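Local coordinates for kojibiose phosphorylase (PDB 6W0P), which is a phosphorylase-type carbohydrate-active enzyme of glycoside hydrolase family 65, with N-terminal, central catalytic and C-terminal domains, at residues 25-30 / 41-46. Sequence-based numbering, arbitrary orientation.
Sequences KSMVSE and GTRAFF
Glu30 and Arg43 join a short helix to the loop that follows a strand through a buried salt bridge, with Arg43 NH2 2.8 Å from Glu30 OE1. The bond is nearly straight (167°) and lies in the guanidinium plane, yet the carboxylate stands 85° from that plane and gives the lone pair turned away from OE2. A longer, weak bond of 3.4 Å runs from Arg43 NE to Glu30 OE1 as well, an oxygen that also accepts from Leu55 N. Arg43 bends at chi3 (68°), carrying the guanidinium to the helix, with Glu30 C over one of its faces and NH2 close enough to Met27 O for a weak bond. Thr340 O and Ser31 OG take up NH1, while Leu55 O and Cys661 O bind NE and NH2, so the buried cation is gripped from several sides and its rotation fixed. Both segments belong to the N-terminal family 65 region, where helix 26-32 leads through a hairpin, strands 35-36 and 40-42, back to its last turn. There Ala44 N donates to Glu30 O at 2.9 Å, and Glu30 O also accepts from Ser34 OG. The other carboxylate oxygen, Glu30 OE2, accepts a hydrogen bond from a water 2.6 Å away, and that water in turn accepts from Phe46 N. Around this polar core, Ala44 CB packs 3.5 Å from Glu30 O, and Phe45 CB lies 3.7 Å from Glu30 OE2; its ring leads away and makes a cation-pi contact with Arg143.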
loop_
_atom_site.group_PDB
_atom_site.type_symbol
_atom_site.label_atom_id
_atom_site.label_comp_id
_atom_site.label_asym_id
_atom_site.label_seq_id
_atom_site.Cartn_x
_atom_site.Cartn_y
_atom_site.Cartn_z
ATOM N N LYS A 25 28.951 20.010 -2.599
ATOM C CA LYS A 25 28.120 20.425 -1.434
ATOM C C LYS A 25 27.109 21.489 -1.852
ATOM O O LYS A 25 26.527 22.068 -0.969
ATOM C CB LYS A 25 28.994 20.994 -0.319
ATOM C CG LYS A 25 30.117 20.076 0.137
ATOM C CD LYS A 25 29.629 18.724 0.547
ATOM C CE LYS A 25 30.751 17.865 1.087
ATOM N NZ LYS A 25 30.280 16.501 1.439
ATOM N N SER A 26 26.945 21.744 -3.151
ATOM C CA SER A 26 26.115 22.852 -3.693
ATOM C C SER A 26 24.747 22.848 -2.985
ATOM O O SER A 26 24.376 23.868 -2.419
ATOM C CB SER A 26 25.987 22.748 -5.203
ATOM O OG SER A 26 24.840 23.446 -5.677
ATOM N N MET A 27 24.034 21.731 -2.999
ATOM C CA MET A 27 22.679 21.667 -2.399
ATOM C C MET A 27 22.752 21.591 -0.864
ATOM O O MET A 27 21.806 22.058 -0.219
ATOM C CB MET A 27 21.888 20.489 -2.976
ATOM C CG MET A 27 21.325 20.796 -4.396
ATOM S SD MET A 27 20.395 19.397 -5.112
ATOM C CE MET A 27 19.108 19.203 -3.872
ATOM N N VAL A 28 23.845 21.071 -0.295
ATOM C CA VAL A 28 24.050 21.001 1.183
ATOM C C VAL A 28 24.117 22.432 1.718
ATOM O O VAL A 28 23.411 22.718 2.677
ATOM C CB VAL A 28 25.305 20.188 1.574
ATOM C CG1 VAL A 28 25.673 20.381 3.035
ATOM C CG2 VAL A 28 25.124 18.711 1.271
ATOM N N SER A 29 24.917 23.292 1.079
ATOM C CA SER A 29 25.110 24.714 1.444
ATOM C C SER A 29 23.778 25.451 1.290
ATOM O O SER A 29 23.350 26.126 2.235
ATOM C CB SER A 29 26.227 25.329 0.634
ATOM O OG SER A 29 27.444 24.599 0.819
ATOM N N GLU A 30 23.110 25.304 0.152
ATOM C CA GLU A 30 21.748 25.857 -0.056
ATOM C C GLU A 30 20.886 25.599 1.195
ATOM O O GLU A 30 20.133 26.517 1.614
ATOM C CB GLU A 30 21.065 25.217 -1.269
ATOM C CG GLU A 30 21.600 25.658 -2.620
ATOM C CD GLU A 30 20.854 25.077 -3.821
ATOM O OE1 GLU A 30 20.073 24.105 -3.641
ATOM O OE2 GLU A 30 21.060 25.588 -4.944
ATOM N N GLY A 41 10.634 31.591 3.750
ATOM C CA GLY A 41 12.003 31.077 3.762
ATOM C C GLY A 41 12.587 31.007 2.375
ATOM O O GLY A 41 11.817 30.756 1.410
ATOM N N THR A 42 13.910 31.147 2.282
ATOM C CA THR A 42 14.636 30.929 1.017
ATOM C C THR A 42 15.831 30.036 1.287
ATOM O O THR A 42 16.568 30.316 2.239
ATOM C CB THR A 42 15.058 32.254 0.365
ATOM O OG1 THR A 42 15.894 32.945 1.295
ATOM C CG2 THR A 42 13.862 33.103 0.012
ATOM N N ARG A 43 16.019 29.045 0.425
ATOM C CA ARG A 43 17.282 28.286 0.319
ATOM C C ARG A 43 18.370 29.260 -0.121
ATOM O O ARG A 43 18.044 30.283 -0.753
ATOM C CB ARG A 43 17.124 27.130 -0.676
ATOM C CG ARG A 43 16.352 25.937 -0.123
ATOM C CD ARG A 43 16.087 24.890 -1.188
ATOM N NE ARG A 43 17.323 24.240 -1.604
ATOM C CZ ARG A 43 17.892 23.223 -0.978
ATOM N NH1 ARG A 43 17.369 22.710 0.122
ATOM N NH2 ARG A 43 18.993 22.701 -1.456
ATOM N N ALA A 44 19.626 28.903 0.130
ATOM C CA ALA A 44 20.807 29.733 -0.178
ATOM C C ALA A 44 21.244 29.455 -1.618
ATOM O O ALA A 44 22.473 29.360 -1.876
ATOM C CB ALA A 44 21.910 29.466 0.797
ATOM N N PHE A 45 20.269 29.339 -2.523
ATOM C CA PHE A 45 20.534 29.159 -3.959
ATOM C C PHE A 45 21.212 30.447 -4.422
ATOM O O PHE A 45 20.897 31.508 -3.889
ATOM C CB PHE A 45 19.253 28.829 -4.725
ATOM C CG PHE A 45 18.208 29.913 -4.677
ATOM C CD1 PHE A 45 18.252 30.974 -5.565
ATOM C CD2 PHE A 45 17.200 29.874 -3.734
ATOM C CE1 PHE A 45 17.294 31.980 -5.512
ATOM C CE2 PHE A 45 16.257 30.886 -3.666
ATOM C CZ PHE A 45 16.300 31.934 -4.558
ATOM N N PHE A 46 22.171 30.303 -5.326
ATOM C CA PHE A 46 22.848 31.403 -6.051
ATOM C C PHE A 46 21.807 32.308 -6.703
ATOM O O PHE A 46 20.842 31.810 -7.300
ATOM C CB PHE A 46 23.821 30.839 -7.093
ATOM C CG PHE A 46 25.048 30.189 -6.507
ATOM C CD1 PHE A 46 25.261 30.154 -5.133
ATOM C CD2 PHE A 46 26.018 29.652 -7.333
ATOM C CE1 PHE A 46 26.412 29.585 -4.599
ATOM C CE2 PHE A 46 27.159 29.074 -6.798
ATOM C CZ PHE A 46 27.361 29.051 -5.435
HETATM O O HOH W 1 22.480 27.362 -6.188
#